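PDB 6K9Z: galactose-1-phosphate uridylyltransferase, which probably transfers the uridylyl group of UDP-glucose to galactose 1-phosphate and carries bound zinc and iron. Local coordinates for residues 31-36 with 84-89; 91-96 with 236-241; 104-109 with 122-127. The protein carries 1 engineered substitution. All coordinates share one frame; numbering follows the deposited sequence.

Interaction 1: 31-36 with 84-89. With ZN (zinc ion), chain C; UDP (uridine-5'-diphosphate), chain G.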
ATOM      1  N   PRO A  31     -28.404  -1.708   1.261  1.00 27.64           N
ATOM      2  CA  PRO A  31     -28.557  -0.687   2.323  1.00 28.21           C
ATOM      3  C   PRO A  31     -28.659   0.768   1.803  1.00 28.08           C
ATOM      4  O   PRO A  31     -29.057   1.702   2.592  1.00 28.26           O
ATOM      5  CB  PRO A  31     -27.280  -0.879   3.178  1.00 27.59           C
ATOM      6  CG  PRO A  31     -26.247  -1.352   2.180  1.00 27.03           C
ATOM      7  CD  PRO A  31     -27.041  -2.259   1.224  1.00 27.64           C
ATOM      8  N   PHE A  32     -28.300   0.961   0.526  1.00 27.72           N
ATOM      9  CA  PHE A  32     -28.094   2.303  -0.100  1.00 27.51           C
ATOM     10  C   PHE A  32     -29.209   2.633  -1.092  1.00 28.01           C
ATOM     11  O   PHE A  32     -29.331   3.794  -1.416  1.00 28.80           O
ATOM     12  CB  PHE A  32     -26.733   2.385  -0.794  1.00 27.49           C
ATOM     13  CG  PHE A  32     -25.561   2.144   0.118  1.00 27.72           C
ATOM     14  CD1 PHE A  32     -25.627   2.485   1.465  1.00 27.97           C
ATOM     15  CD2 PHE A  32     -24.388   1.594  -0.382  1.00 28.00           C
ATOM     16  CE1 PHE A  32     -24.533   2.263   2.291  1.00 28.16           C
ATOM     17  CE2 PHE A  32     -23.295   1.367   0.449  1.00 27.69           C
ATOM     18  CZ  PHE A  32     -23.374   1.715   1.782  1.00 27.72           C
ATOM     19  N   CYS A  33     -30.035   1.675  -1.497  1.00 28.20           N
ATOM     20  CA  CYS A  33     -31.230   1.941  -2.319  1.00 29.26           C
ATOM     21  C   CYS A  33     -32.250   2.810  -1.542  1.00 31.56           C
ATOM     22  O   CYS A  33     -32.282   2.862  -0.279  1.00 33.95           O
ATOM     23  CB  CYS A  33     -31.909   0.673  -2.774  1.00 29.03           C
ATOM     24  SG  CYS A  33     -31.179  -0.010  -4.290  1.00 27.67           S
ATOM     25  N   PRO A  34     -33.034   3.606  -2.310  1.00 32.30           N
ATOM     26  CA  PRO A  34     -34.141   4.365  -1.733  1.00 33.41           C
ATOM     27  C   PRO A  34     -35.097   3.360  -1.072  1.00 33.09           C
ATOM     28  O   PRO A  34     -35.278   2.328  -1.629  1.00 31.81           O
ATOM     29  CB  PRO A  34     -34.794   5.015  -2.956  1.00 34.70           C
ATOM     30  CG  PRO A  34     -33.678   5.138  -3.946  1.00 34.69           C
ATOM     31  CD  PRO A  34     -32.877   3.864  -3.755  1.00 32.95           C
ATOM     32  N   GLY A  35     -35.606   3.672   0.125  1.00 34.04           N
ATOM     33  CA  GLY A  35     -36.508   2.752   0.854  1.00 35.32           C
ATOM     34  C   GLY A  35     -35.772   1.867   1.868  1.00 35.06           C
ATOM     35  O   GLY A  35     -36.439   1.268   2.746  1.00 36.13           O
ATOM     36  N   ALA A  36     -34.445   1.780   1.796  1.00 34.19           N
ATOM     37  CA  ALA A  36     -33.639   1.133   2.856  1.00 35.60           C
ATOM     38  C   ALA A  36     -33.830   1.947   4.149  1.00 38.72           C
ATOM     39  O   ALA A  36     -34.352   3.096   4.096  1.00 39.17           O
ATOM     40  CB  ALA A  36     -32.195   0.980   2.430  1.00 33.47           C
ATOM     41  N   PRO A  84     -29.706   7.364  -6.644  1.00 27.01           N
ATOM     42  CA  PRO A  84     -30.727   6.436  -6.174  1.00 28.96           C
ATOM     43  C   PRO A  84     -30.784   5.140  -7.019  1.00 30.44           C
ATOM     44  O   PRO A  84     -31.293   4.170  -6.553  1.00 30.83           O
ATOM     45  CB  PRO A  84     -32.019   7.300  -6.269  1.00 29.92           C
ATOM     46  CG  PRO A  84     -31.745   8.345  -7.320  1.00 29.57           C
ATOM     47  CD  PRO A  84     -30.267   8.594  -7.245  1.00 27.79           C
ATOM     48  N   GLN A  85     -30.203   5.175  -8.224  1.00 31.69           N
ATOM     49  CA  GLN A  85     -30.243   4.015  -9.157  1.00 34.34           C
ATOM     50  C   GLN A  85     -29.154   2.997  -8.801  1.00 33.50           C
ATOM     51  O   GLN A  85     -27.966   3.357  -8.828  1.00 31.73           O
ATOM     52  CB  GLN A  85     -30.048   4.492 -10.598  1.00 36.78           C
ATOM     53  CG  GLN A  85     -31.230   5.275 -11.150  1.00 41.35           C
ATOM     54  CD  GLN A  85     -31.016   5.694 -12.584  1.00 44.76           C
ATOM     55  OE1 GLN A  85     -31.947   6.085 -13.282  1.00 51.81           O
ATOM     56  NE2 GLN A  85     -29.777   5.614 -13.039  1.00 45.16           N
ATOM     57  N   HIS A  86     -29.569   1.781  -8.439  1.00 34.46           N
ATOM     58  CA  HIS A  86     -28.643   0.675  -8.080  1.00 35.11           C
ATOM     59  C   HIS A  86     -27.865   0.131  -9.284  1.00 36.69           C
ATOM     60  O   HIS A  86     -26.664  -0.139  -9.123  1.00 35.77           O
ATOM     61  CB  HIS A  86     -29.411  -0.454  -7.385  1.00 36.18           C
ATOM     62  CG  HIS A  86     -28.526  -1.477  -6.765  1.00 35.66           C
ATOM     63  ND1 HIS A  86     -28.265  -1.497  -5.413  1.00 35.81           N
ATOM     64  CD2 HIS A  86     -27.840  -2.509  -7.300  1.00 37.12           C
ATOM     65  CE1 HIS A  86     -27.460  -2.502  -5.140  1.00 35.67           C
ATOM     66  NE2 HIS A  86     -27.184  -3.136  -6.281  1.00 36.63           N
ATOM     67  N   ASP A  87     -28.532  -0.036 -10.431  1.00 40.32           N
ATOM     68  CA  ASP A  87     -27.883  -0.695 -11.600  1.00 43.68           C
ATOM     69  C   ASP A  87     -27.092   0.271 -12.490  1.00 41.72           C
ATOM     70  O   ASP A  87     -27.436   0.396 -13.676  1.00 44.78           O
ATOM     71  CB  ASP A  87     -28.858  -1.567 -12.395  1.00 48.90           C
ATOM     72  CG  ASP A  87     -28.154  -2.711 -13.105  1.00 53.98           C
ATOM     73  OD1 ASP A  87     -27.312  -3.370 -12.460  1.00 54.61           O
ATOM     74  OD2 ASP A  87     -28.442  -2.928 -14.300  1.00 61.05           O
ATOM     75  N   VAL A  88     -26.047   0.881 -11.938  1.00 39.32           N
ATOM     76  CA  VAL A  88     -25.105   1.727 -12.721  1.00 36.99           C
ATOM     77  C   VAL A  88     -23.755   1.087 -12.427  1.00 35.89           C
ATOM     78  O   VAL A  88     -23.519   0.885 -11.243  1.00 35.44           O
ATOM     79  CB  VAL A  88     -25.215   3.191 -12.243  1.00 35.96           C
ATOM     80  CG1 VAL A  88     -24.097   4.090 -12.749  1.00 35.04           C
ATOM     81  CG2 VAL A  88     -26.566   3.767 -12.623  1.00 36.94           C
ATOM     82  N   ASP A  89     -22.951   0.699 -13.422  1.00 36.24           N
ATOM     83  CA  ASP A  89     -21.637   0.056 -13.141  1.00 35.90           C
ATOM     84  C   ASP A  89     -20.707   1.049 -12.440  1.00 33.51           C
ATOM     85  O   ASP A  89     -20.069   0.646 -11.413  1.00 32.88           O
ATOM     86  CB  ASP A  89     -20.938  -0.492 -14.385  1.00 39.16           C
ATOM     87  CG  ASP A  89     -19.549  -1.057 -14.053  1.00 40.59           C
ATOM     88  OD1 ASP A  89     -19.476  -2.132 -13.393  1.00 41.52           O
ATOM     89  OD2 ASP A  89     -18.528  -0.412 -14.430  1.00 40.53           O
TER
HETATM   90 ZN    ZN C 401     -28.902  -0.248  -4.078  1.00 24.16          ZN
HETATM   91  N1  UDP G 405     -21.643   0.043   4.711  1.00 50.53           N
HETATM   92  C2  UDP G 405     -22.617   0.708   5.468  1.00 52.26           C
HETATM   93  N3  UDP G 405     -23.775   0.126   5.762  1.00 57.61           N
HETATM   94  C4  UDP G 405     -23.995  -1.111   5.369  1.00 56.78           C
HETATM   95  C5  UDP G 405     -23.068  -1.817   4.652  1.00 54.31           C
HETATM   96  C6  UDP G 405     -21.880  -1.199   4.348  1.00 53.88           C
HETATM   97  O2  UDP G 405     -22.492   1.833   5.855  1.00 48.25           O
HETATM   98  O4  UDP G 405     -25.058  -1.644   5.632  1.00 61.04           O
HETATM   99  C1' UDP G 405     -20.338   0.593   4.402  1.00 47.06           C
HETATM  100  C2' UDP G 405     -19.424  -0.383   5.142  1.00 46.67           C
HETATM  101  O2' UDP G 405     -19.467  -0.408   6.552  1.00 41.24           O
HETATM  102  C3' UDP G 405     -18.063  -0.018   4.636  1.00 40.06           C
HETATM  103  C4' UDP G 405     -18.341   0.277   3.226  1.00 46.27           C
HETATM  104  O4' UDP G 405     -19.766   0.390   3.117  1.00 46.95           O
HETATM  105  O3' UDP G 405     -17.460   1.050   5.284  1.00 40.37           O
HETATM  106  C5' UDP G 405     -17.637  -0.940   2.653  1.00 54.67           C
HETATM  107  O5' UDP G 405     -16.212  -0.920   2.925  1.00 63.43           O
HETATM  108  PA  UDP G 405     -15.299  -1.218   4.267  1.00 71.02           P
HETATM  109  O1A UDP G 405     -15.851  -2.322   5.142  1.00 68.71           O
HETATM  110  O2A UDP G 405     -14.000  -1.700   3.703  1.00 62.26           O
HETATM  111  O3A UDP G 405     -15.146   0.220   5.024  1.00 38.42           O
HETATM  112  PB  UDP G 405     -14.712   0.679   6.445  1.00 21.82           P
HETATM  113  O1B UDP G 405     -15.714   0.070   7.210  1.00 41.19           O
HETATM  114  O2B UDP G 405     -14.708   2.150   6.474  1.00 24.22           O
HETATM  115  O3B UDP G 405     -13.456   0.093   6.722  1.00 35.69           O
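C33 and H86 approach a zinc ion from two corners of its coordination shell, the thiolate sulfur SG of C33 at 2.3 Å from the metal and the imidazole ND1 of H86 at 1.9 Å. Their own separation, 3.5 Å between C33 SG and H86 ND1, is that of two ligands sharing one metal, and the sulfur meets the imidazole obliquely. H86 has CG anti to its backbone N (chi1 -169°), which places the ring so that ND1 faces the ion; its far nitrogen NE2 is hydrogen-bonded to T137, an arrangement that fixes the rotation of the ring. C30 and H138 complete a Cys2His2 site of the CxxC kind, in which the rings of H86 and H138 stand almost perpendicular. Beside the metal, P34 and P84 set their pyrrolidine rings obliquely against each other, with P34 CG 3.6 Å from P84 CB, and P34 CD lies 3.2 Å from P84 O. Proline suits P34 as the second residue of a type II turn from C33 to A36, closed by A36 N to C33 O; G35 follows with a positive phi of 95°, easily adopted without a side chain. On the nucleotide side, P31 CG sits over the centre of the F32 ring, while F32 CZ comes within 3.8 Å of N1 of the UDP uracil, and P31 CB packs near the uracil O4.

Interaction 2: 91-96 with 236-241; sequences LSDLPL and ALKQVA
K238, on helix 220-240, reaches to the carboxylate of D93, and its ammonium group forms a salt bridge with both oxygens. The bond from K238 NZ to D93 OD2 measures 2.9 Å and uses the syn lone pair of that oxygen; the companion bond from K238 NZ to D93 OD1 has the same length but is weak. The lysine chain is extended through its middle and bends only at its last torsion (chi4 -135°), which turns NZ to the carboxylate; the two side chains cross at about a right angle. A long side chain suits this place, because even the nearest backbone positions, S92 and K238, have CA atoms 8.5 Å apart. Further in, the methylene CD of K238 lies 3.9 Å from S92 OG, a packing contact, while the hydroxyl itself is hydrogen-bonded to D90. D93 OD2 has a further, weak bond from the backbone N of D90, and a long, weak ion pair joins K238 to D89.

The backbone acceptors are also served. L91 O receives L94 N at 3.0 Å, the bond of the 3-10 turn 91-93, and A236 O receives both Q239 N and V240 N. K231, on the same helix, donates to the carbonyls of S92 and L94. Two lysines thus tie the loop before helix 96-114, in the N-terminal uridylyltransferase domain, to a helix of the C-terminal one, and the joint depends on charge and hydrogen bonding with little apolar contact.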
ATOM      1  N   LEU A  91     -19.311   5.473 -11.585  1.00 27.31           N
ATOM      2  CA  LEU A  91     -19.492   6.945 -11.507  1.00 26.88           C
ATOM      3  C   LEU A  91     -19.556   7.515 -12.921  1.00 28.18           C
ATOM      4  O   LEU A  91     -20.412   8.358 -13.211  1.00 28.02           O
ATOM      5  CB  LEU A  91     -18.316   7.509 -10.723  1.00 26.43           C
ATOM      6  CG  LEU A  91     -18.332   9.004 -10.476  1.00 26.34           C
ATOM      7  CD1 LEU A  91     -19.546   9.404  -9.643  1.00 25.66           C
ATOM      8  CD2 LEU A  91     -17.034   9.373  -9.771  1.00 26.77           C
ATOM      9  N   SER A  92     -18.698   7.030 -13.825  1.00 22.84           N
ATOM     10  CA  SER A  92     -18.594   7.564 -15.208  1.00 23.12           C
ATOM     11  C   SER A  92     -19.848   7.281 -16.032  1.00 23.65           C
ATOM     12  O   SER A  92     -20.031   7.946 -17.079  1.00 23.96           O
ATOM     13  CB  SER A  92     -17.340   7.063 -15.911  1.00 24.19           C
ATOM     14  OG  SER A  92     -17.399   5.683 -16.225  1.00 25.36           O
ATOM     15  N   ASP A  93     -20.738   6.391 -15.584  1.00 23.53           N
ATOM     16  CA  ASP A  93     -22.004   6.114 -16.320  1.00 24.76           C
ATOM     17  C   ASP A  93     -23.089   7.122 -15.945  1.00 24.26           C
ATOM     18  O   ASP A  93     -24.102   7.183 -16.644  1.00 24.91           O
ATOM     19  CB  ASP A  93     -22.453   4.682 -16.086  1.00 25.87           C
ATOM     20  CG  ASP A  93     -21.442   3.700 -16.628  1.00 26.85           C
ATOM     21  OD1 ASP A  93     -21.221   3.726 -17.853  1.00 28.48           O
ATOM     22  OD2 ASP A  93     -20.888   2.904 -15.844  1.00 28.10           O
ATOM     23  N   LEU A  94     -22.863   7.942 -14.939  1.00 23.19           N
ATOM     24  CA  LEU A  94     -23.870   8.935 -14.496  1.00 23.22           C
ATOM     25  C   LEU A  94     -23.759  10.200 -15.346  1.00 23.30           C
ATOM     26  O   LEU A  94     -22.669  10.587 -15.785  1.00 23.13           O
ATOM     27  CB  LEU A  94     -23.647   9.261 -13.020  1.00 22.55           C
ATOM     28  CG  LEU A  94     -23.919   8.116 -12.040  1.00 23.25           C
ATOM     29  CD1 LEU A  94     -23.436   8.503 -10.646  1.00 22.83           C
ATOM     30  CD2 LEU A  94     -25.389   7.707 -12.038  1.00 24.37           C
ATOM     31  N   PRO A  95     -24.874  10.923 -15.546  1.00 24.40           N
ATOM     32  CA  PRO A  95     -24.840  12.160 -16.308  1.00 24.72           C
ATOM     33  C   PRO A  95     -23.950  13.186 -15.596  1.00 23.64           C
ATOM     34  O   PRO A  95     -23.881  13.168 -14.359  1.00 21.83           O
ATOM     35  CB  PRO A  95     -26.285  12.662 -16.313  1.00 26.14           C
ATOM     36  CG  PRO A  95     -27.143  11.525 -15.824  1.00 26.71           C
ATOM     37  CD  PRO A  95     -26.227  10.551 -15.124  1.00 25.28           C
ATOM     38  N   LEU A  96     -23.332  14.064 -16.388  1.00 23.44           N
ATOM     39  CA  LEU A  96     -22.503  15.177 -15.860  1.00 23.64           C
ATOM     40  C   LEU A  96     -23.224  15.878 -14.705  1.00 23.17           C
ATOM     41  O   LEU A  96     -22.535  16.154 -13.702  1.00 22.52           O
ATOM     42  CB  LEU A  96     -22.200  16.158 -16.988  1.00 25.09           C
ATOM     43  CG  LEU A  96     -21.161  15.684 -17.985  1.00 26.24           C
ATOM     44  CD1 LEU A  96     -21.127  16.598 -19.226  1.00 28.23           C
ATOM     45  CD2 LEU A  96     -19.806  15.627 -17.285  1.00 26.35           C
ATOM     46  N   ALA A 236     -12.566   6.462 -19.960  1.00 19.10           N
ATOM     47  CA  ALA A 236     -11.395   5.954 -20.695  1.00 19.96           C
ATOM     48  C   ALA A 236     -10.865   4.684 -20.009  1.00 20.32           C
ATOM     49  O   ALA A 236     -10.537   3.725 -20.707  1.00 21.02           O
ATOM     50  CB  ALA A 236     -10.330   6.995 -20.756  1.00 19.66           C
ATOM     51  N   LEU A 237     -10.822   4.666 -18.683  1.00 21.58           N
ATOM     52  CA  LEU A 237     -10.258   3.514 -17.932  1.00 23.55           C
ATOM     53  C   LEU A 237     -11.176   2.330 -18.165  1.00 26.50           C
ATOM     54  O   LEU A 237     -10.632   1.223 -18.266  1.00 28.17           O
ATOM     55  CB  LEU A 237     -10.094   3.820 -16.437  1.00 24.22           C
ATOM     56  CG  LEU A 237      -8.985   4.825 -16.154  1.00 25.70           C
ATOM     57  CD1 LEU A 237      -8.796   5.058 -14.660  1.00 28.41           C
ATOM     58  CD2 LEU A 237      -7.674   4.362 -16.752  1.00 25.84           C
ATOM     59  N   LYS A 238     -12.485   2.572 -18.284  1.00 27.54           N
ATOM     60  CA  LYS A 238     -13.511   1.511 -18.382  1.00 31.48           C
ATOM     61  C   LYS A 238     -13.263   0.712 -19.649  1.00 33.28           C
ATOM     62  O   LYS A 238     -13.632  -0.482 -19.677  1.00 36.93           O
ATOM     63  CB  LYS A 238     -14.910   2.118 -18.359  1.00 33.31           C
ATOM     64  CG  LYS A 238     -15.983   1.289 -17.692  1.00 35.51           C
ATOM     65  CD  LYS A 238     -17.319   2.005 -17.636  1.00 37.24           C
ATOM     66  CE  LYS A 238     -18.417   1.156 -17.036  1.00 39.10           C
ATOM     67  NZ  LYS A 238     -19.667   1.235 -17.815  1.00 41.49           N
ATOM     68  N   GLN A 239     -12.703   1.331 -20.698  1.00 35.78           N
ATOM     69  CA  GLN A 239     -12.493   0.587 -21.973  1.00 38.64           C
ATOM     70  C   GLN A 239     -11.020   0.428 -22.382  1.00 36.69           C
ATOM     71  O   GLN A 239     -10.769  -0.406 -23.268  1.00 40.41           O
ATOM     72  CB  GLN A 239     -13.221   1.256 -23.142  1.00 38.98           C
ATOM     73  CG  GLN A 239     -14.168   2.380 -22.751  1.00 43.08           C
ATOM     74  CD  GLN A 239     -14.483   3.262 -23.935  1.00 43.21           C
ATOM     75  OE1 GLN A 239     -14.710   2.789 -25.047  1.00 42.46           O
ATOM     76  NE2 GLN A 239     -14.489   4.563 -23.704  1.00 43.14           N
ATOM     77  N   VAL A 240     -10.078   1.163 -21.784  1.00 32.82           N
ATOM     78  CA  VAL A 240      -8.672   1.064 -22.269  1.00 32.55           C
ATOM     79  C   VAL A 240      -8.252  -0.405 -22.282  1.00 35.15           C
ATOM     80  O   VAL A 240      -7.484  -0.758 -23.138  1.00 34.12           O
ATOM     81  CB  VAL A 240      -7.702   1.944 -21.456  1.00 30.65           C
ATOM     82  CG1 VAL A 240      -7.613   1.501 -20.005  1.00 30.39           C
ATOM     83  CG2 VAL A 240      -6.321   1.974 -22.098  1.00 31.11           C
ATOM     84  N   ALA A 241      -8.757  -1.241 -21.379  1.00 37.38           N
ATOM     85  CA  ALA A 241      -8.376  -2.682 -21.354  1.00 41.02           C
ATOM     86  C   ALA A 241      -9.465  -3.577 -21.995  1.00 43.02           C
ATOM     87  O   ALA A 241      -9.250  -4.760 -22.042  1.00 49.20           O
ATOM     88  CB  ALA A 241      -8.011  -3.097 -19.936  1.00 40.54           C
TER

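Interaction 3: 104-109 with 122-127; sequences TAVAEA and FLFFRN
V106 on helix 96-114 points its CB at strand 121-128 and divides there into two methyls, each with an aromatic partner. CG1, set anti to the backbone N (chi1 172°), touches two rings at once. It lies 3.7 Å from CE1 of F122. It also sits over one face of F124, offset toward the rim, as a CH-pi contact 4.3 Å from the ring centroid. CG2, on the same side of that ring plane, lies 4.0 Å from F124 CE1. A beta-branched residue suits this spot, since its forked end fills the angle between two phenylalanines without a long, flexible chain. The side chain of V106 meets F122 obliquely and F124 at about a right angle. The F122 ring lies along the helix from V106 to A109: its CZ is 3.5 Å from V106 O. Its CE2 is 4.1 Å from the CB of A109, whose small methyl lets the ring come close to the backbone. L123 and F125, the alternate residues of the strand, touch A289 and G284 of the second subunit. The segments run nearly antiparallel, at 159°, with axes 10.6 Å apart. Such a helix, joined by a short connection to the strand it packs on and lying over the face of an antiparallel sheet, is typical of the half-barrel, HIT-related fold of these transferases.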
ATOM      1  N   THR A 104     -20.832  18.673  -5.289  1.00 18.43           N
ATOM      2  CA  THR A 104     -21.429  19.781  -4.534  1.00 19.47           C
ATOM      3  C   THR A 104     -21.780  19.305  -3.135  1.00 19.30           C
ATOM      4  O   THR A 104     -21.467  20.058  -2.189  1.00 19.11           O
ATOM      5  CB  THR A 104     -22.643  20.373  -5.246  1.00 20.71           C
ATOM      6  OG1 THR A 104     -22.178  20.873  -6.508  1.00 20.70           O
ATOM      7  CG2 THR A 104     -23.229  21.504  -4.438  1.00 22.29           C
ATOM      8  N   ALA A 105     -22.396  18.126  -3.014  1.00 19.45           N
ATOM      9  CA  ALA A 105     -22.800  17.589  -1.696  1.00 19.78           C
ATOM     10  C   ALA A 105     -21.535  17.296  -0.856  1.00 18.77           C
ATOM     11  O   ALA A 105     -21.549  17.534   0.385  1.00 19.23           O
ATOM     12  CB  ALA A 105     -23.641  16.361  -1.841  1.00 20.23           C
ATOM     13  N   VAL A 106     -20.499  16.739  -1.473  1.00 17.75           N
ATOM     14  CA  VAL A 106     -19.238  16.432  -0.737  1.00 17.49           C
ATOM     15  C   VAL A 106     -18.600  17.745  -0.276  1.00 17.63           C
ATOM     16  O   VAL A 106     -18.207  17.835   0.906  1.00 16.92           O
ATOM     17  CB  VAL A 106     -18.282  15.583  -1.569  1.00 17.21           C
ATOM     18  CG1 VAL A 106     -16.931  15.427  -0.904  1.00 17.69           C
ATOM     19  CG2 VAL A 106     -18.898  14.232  -1.855  1.00 17.44           C
ATOM     20  N   ALA A 107     -18.598  18.764  -1.130  1.00 17.26           N
ATOM     21  CA  ALA A 107     -18.038  20.064  -0.719  1.00 18.03           C
ATOM     22  C   ALA A 107     -18.857  20.614   0.480  1.00 19.45           C
ATOM     23  O   ALA A 107     -18.252  21.183   1.390  1.00 19.41           O
ATOM     24  CB  ALA A 107     -17.986  20.999  -1.892  1.00 18.21           C
ATOM     25  N   GLU A 108     -20.192  20.521   0.440  1.00 20.38           N
ATOM     26  CA  GLU A 108     -21.030  21.100   1.520  1.00 22.59           C
ATOM     27  C   GLU A 108     -20.677  20.394   2.826  1.00 21.30           C
ATOM     28  O   GLU A 108     -20.559  21.074   3.851  1.00 20.91           O
ATOM     29  CB  GLU A 108     -22.531  21.002   1.218  1.00 26.43           C
ATOM     30  CG  GLU A 108     -22.937  21.905   0.074  1.00 30.40           C
ATOM     31  CD  GLU A 108     -24.372  21.770  -0.432  1.00 35.88           C
ATOM     32  OE1 GLU A 108     -25.047  20.719  -0.134  1.00 42.78           O
ATOM     33  OE2 GLU A 108     -24.808  22.709  -1.143  1.00 41.28           O
ATOM     34  N   ALA A 109     -20.501  19.072   2.768  1.00 19.86           N
ATOM     35  CA  ALA A 109     -20.112  18.246   3.938  1.00 19.88           C
ATOM     36  C   ALA A 109     -18.765  18.773   4.445  1.00 19.34           C
ATOM     37  O   ALA A 109     -18.606  18.880   5.688  1.00 19.65           O
ATOM     38  CB  ALA A 109     -20.043  16.783   3.590  1.00 19.65           C
ATOM     39  N   PHE A 122     -10.240  15.988   5.908  1.00 14.44           N
ATOM     40  CA  PHE A 122     -11.423  15.485   5.190  1.00 14.72           C
ATOM     41  C   PHE A 122     -10.879  14.600   4.069  1.00 14.74           C
ATOM     42  O   PHE A 122     -10.341  15.141   3.083  1.00 15.20           O
ATOM     43  CB  PHE A 122     -12.275  16.659   4.713  1.00 15.25           C
ATOM     44  CG  PHE A 122     -13.583  16.266   4.063  1.00 15.24           C
ATOM     45  CD1 PHE A 122     -13.615  15.897   2.723  1.00 14.68           C
ATOM     46  CD2 PHE A 122     -14.779  16.388   4.765  1.00 15.95           C
ATOM     47  CE1 PHE A 122     -14.834  15.620   2.105  1.00 15.13           C
ATOM     48  CE2 PHE A 122     -15.989  16.148   4.131  1.00 16.47           C
ATOM     49  CZ  PHE A 122     -16.017  15.794   2.780  1.00 15.46           C
ATOM     50  N   LEU A 123     -11.021  13.277   4.205  1.00 14.76           N
ATOM     51  CA  LEU A 123     -10.506  12.314   3.214  1.00 14.28           C
ATOM     52  C   LEU A 123     -11.699  11.750   2.413  1.00 14.91           C
ATOM     53  O   LEU A 123     -12.484  10.950   2.981  1.00 15.25           O
ATOM     54  CB  LEU A 123      -9.755  11.167   3.888  1.00 14.68           C
ATOM     55  CG  LEU A 123      -9.197  10.121   2.907  1.00 14.61           C
ATOM     56  CD1 LEU A 123      -8.055  10.710   2.069  1.00 15.12           C
ATOM     57  CD2 LEU A 123      -8.704   8.889   3.647  1.00 15.42           C
ATOM     58  N   PHE A 124     -11.796  12.103   1.133  1.00 15.15           N
ATOM     59  CA  PHE A 124     -12.796  11.552   0.180  1.00 15.45           C
ATOM     60  C   PHE A 124     -12.111  10.487  -0.682  1.00 14.15           C
ATOM     61  O   PHE A 124     -11.046  10.797  -1.266  1.00 12.83           O
ATOM     62  CB  PHE A 124     -13.329  12.708  -0.667  1.00 16.95           C
ATOM     63  CG  PHE A 124     -14.279  12.312  -1.751  1.00 19.71           C
ATOM     64  CD1 PHE A 124     -15.444  11.672  -1.454  1.00 19.89           C
ATOM     65  CD2 PHE A 124     -14.073  12.699  -3.063  1.00 25.75           C
ATOM     66  CE1 PHE A 124     -16.316  11.274  -2.436  1.00 21.68           C
ATOM     67  CE2 PHE A 124     -14.981  12.345  -4.062  1.00 27.53           C
ATOM     68  CZ  PHE A 124     -16.102  11.615  -3.742  1.00 25.88           C
ATOM     69  N   PHE A 125     -12.682   9.293  -0.781  1.00 13.86           N
ATOM     70  CA  PHE A 125     -12.087   8.219  -1.601  1.00 13.95           C
ATOM     71  C   PHE A 125     -13.187   7.343  -2.168  1.00 14.36           C
ATOM     72  O   PHE A 125     -14.318   7.401  -1.702  1.00 14.31           O
ATOM     73  CB  PHE A 125     -11.030   7.410  -0.849  1.00 14.32           C
ATOM     74  CG  PHE A 125     -11.529   6.622   0.316  1.00 14.80           C
ATOM     75  CD1 PHE A 125     -11.712   7.234   1.545  1.00 15.54           C
ATOM     76  CD2 PHE A 125     -11.845   5.277   0.174  1.00 15.12           C
ATOM     77  CE1 PHE A 125     -12.135   6.494   2.638  1.00 15.67           C
ATOM     78  CE2 PHE A 125     -12.307   4.547   1.250  1.00 16.13           C
ATOM     79  CZ  PHE A 125     -12.464   5.148   2.485  1.00 16.19           C
ATOM     80  N   ARG A 126     -12.819   6.578  -3.204  1.00 14.85           N
ATOM     81  CA  ARG A 126     -13.781   5.704  -3.860  1.00 16.11           C
ATOM     82  C   ARG A 126     -13.037   4.432  -4.215  1.00 16.23           C
ATOM     83  O   ARG A 126     -12.009   4.521  -4.861  1.00 15.38           O
ATOM     84  CB  ARG A 126     -14.399   6.398  -5.066  1.00 17.01           C
ATOM     85  CG  ARG A 126     -15.591   5.655  -5.680  1.00 18.77           C
ATOM     86  CD  ARG A 126     -16.158   6.417  -6.907  1.00 18.83           C
ATOM     87  NE  ARG A 126     -17.535   6.053  -7.161  1.00 19.71           N
ATOM     88  CZ  ARG A 126     -17.940   4.958  -7.830  1.00 21.49           C
ATOM     89  NH1 ARG A 126     -17.053   4.114  -8.358  1.00 21.64           N
ATOM     90  NH2 ARG A 126     -19.233   4.655  -7.898  1.00 21.12           N
ATOM     91  N   ASN A 127     -13.607   3.290  -3.841  1.00 16.36           N
ATOM     92  CA  ASN A 127     -13.102   1.974  -4.297  1.00 17.44           C
ATOM     93  C   ASN A 127     -14.114   1.411  -5.290  1.00 17.66           C
ATOM     94  O   ASN A 127     -15.309   1.452  -4.991  1.00 17.14           O
ATOM     95  CB  ASN A 127     -12.918   1.000  -3.135  1.00 18.53           C
ATOM     96  CG  ASN A 127     -11.901   1.519  -2.148  1.00 19.17           C
ATOM     97  OD1 ASN A 127     -10.816   1.928  -2.566  1.00 19.12           O
ATOM     98  ND2 ASN A 127     -12.236   1.458  -0.857  1.00 19.39           N
TER

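Interactions 1 and 2 follow in series along the chain, and interaction 3 falls between the two segments of interaction 2. Interaction 3 is the buried one, wholly apolar, and seats helix 96-114 on the sheet; interaction 1 lies at the surface, where metal ligation is added to proline packing between two irregular loops. Interaction 2 is intermediate, partly buried and ionic, and alone joins the N-terminal to the C-terminal domain. Interactions 1 and 2 touch where V88 packs on D93 and L94 and D89 meets K238; 84-89 also leads along the chain into 91-96. That turn leads into the helix of interaction 3, and R126 of its strand packs against L91.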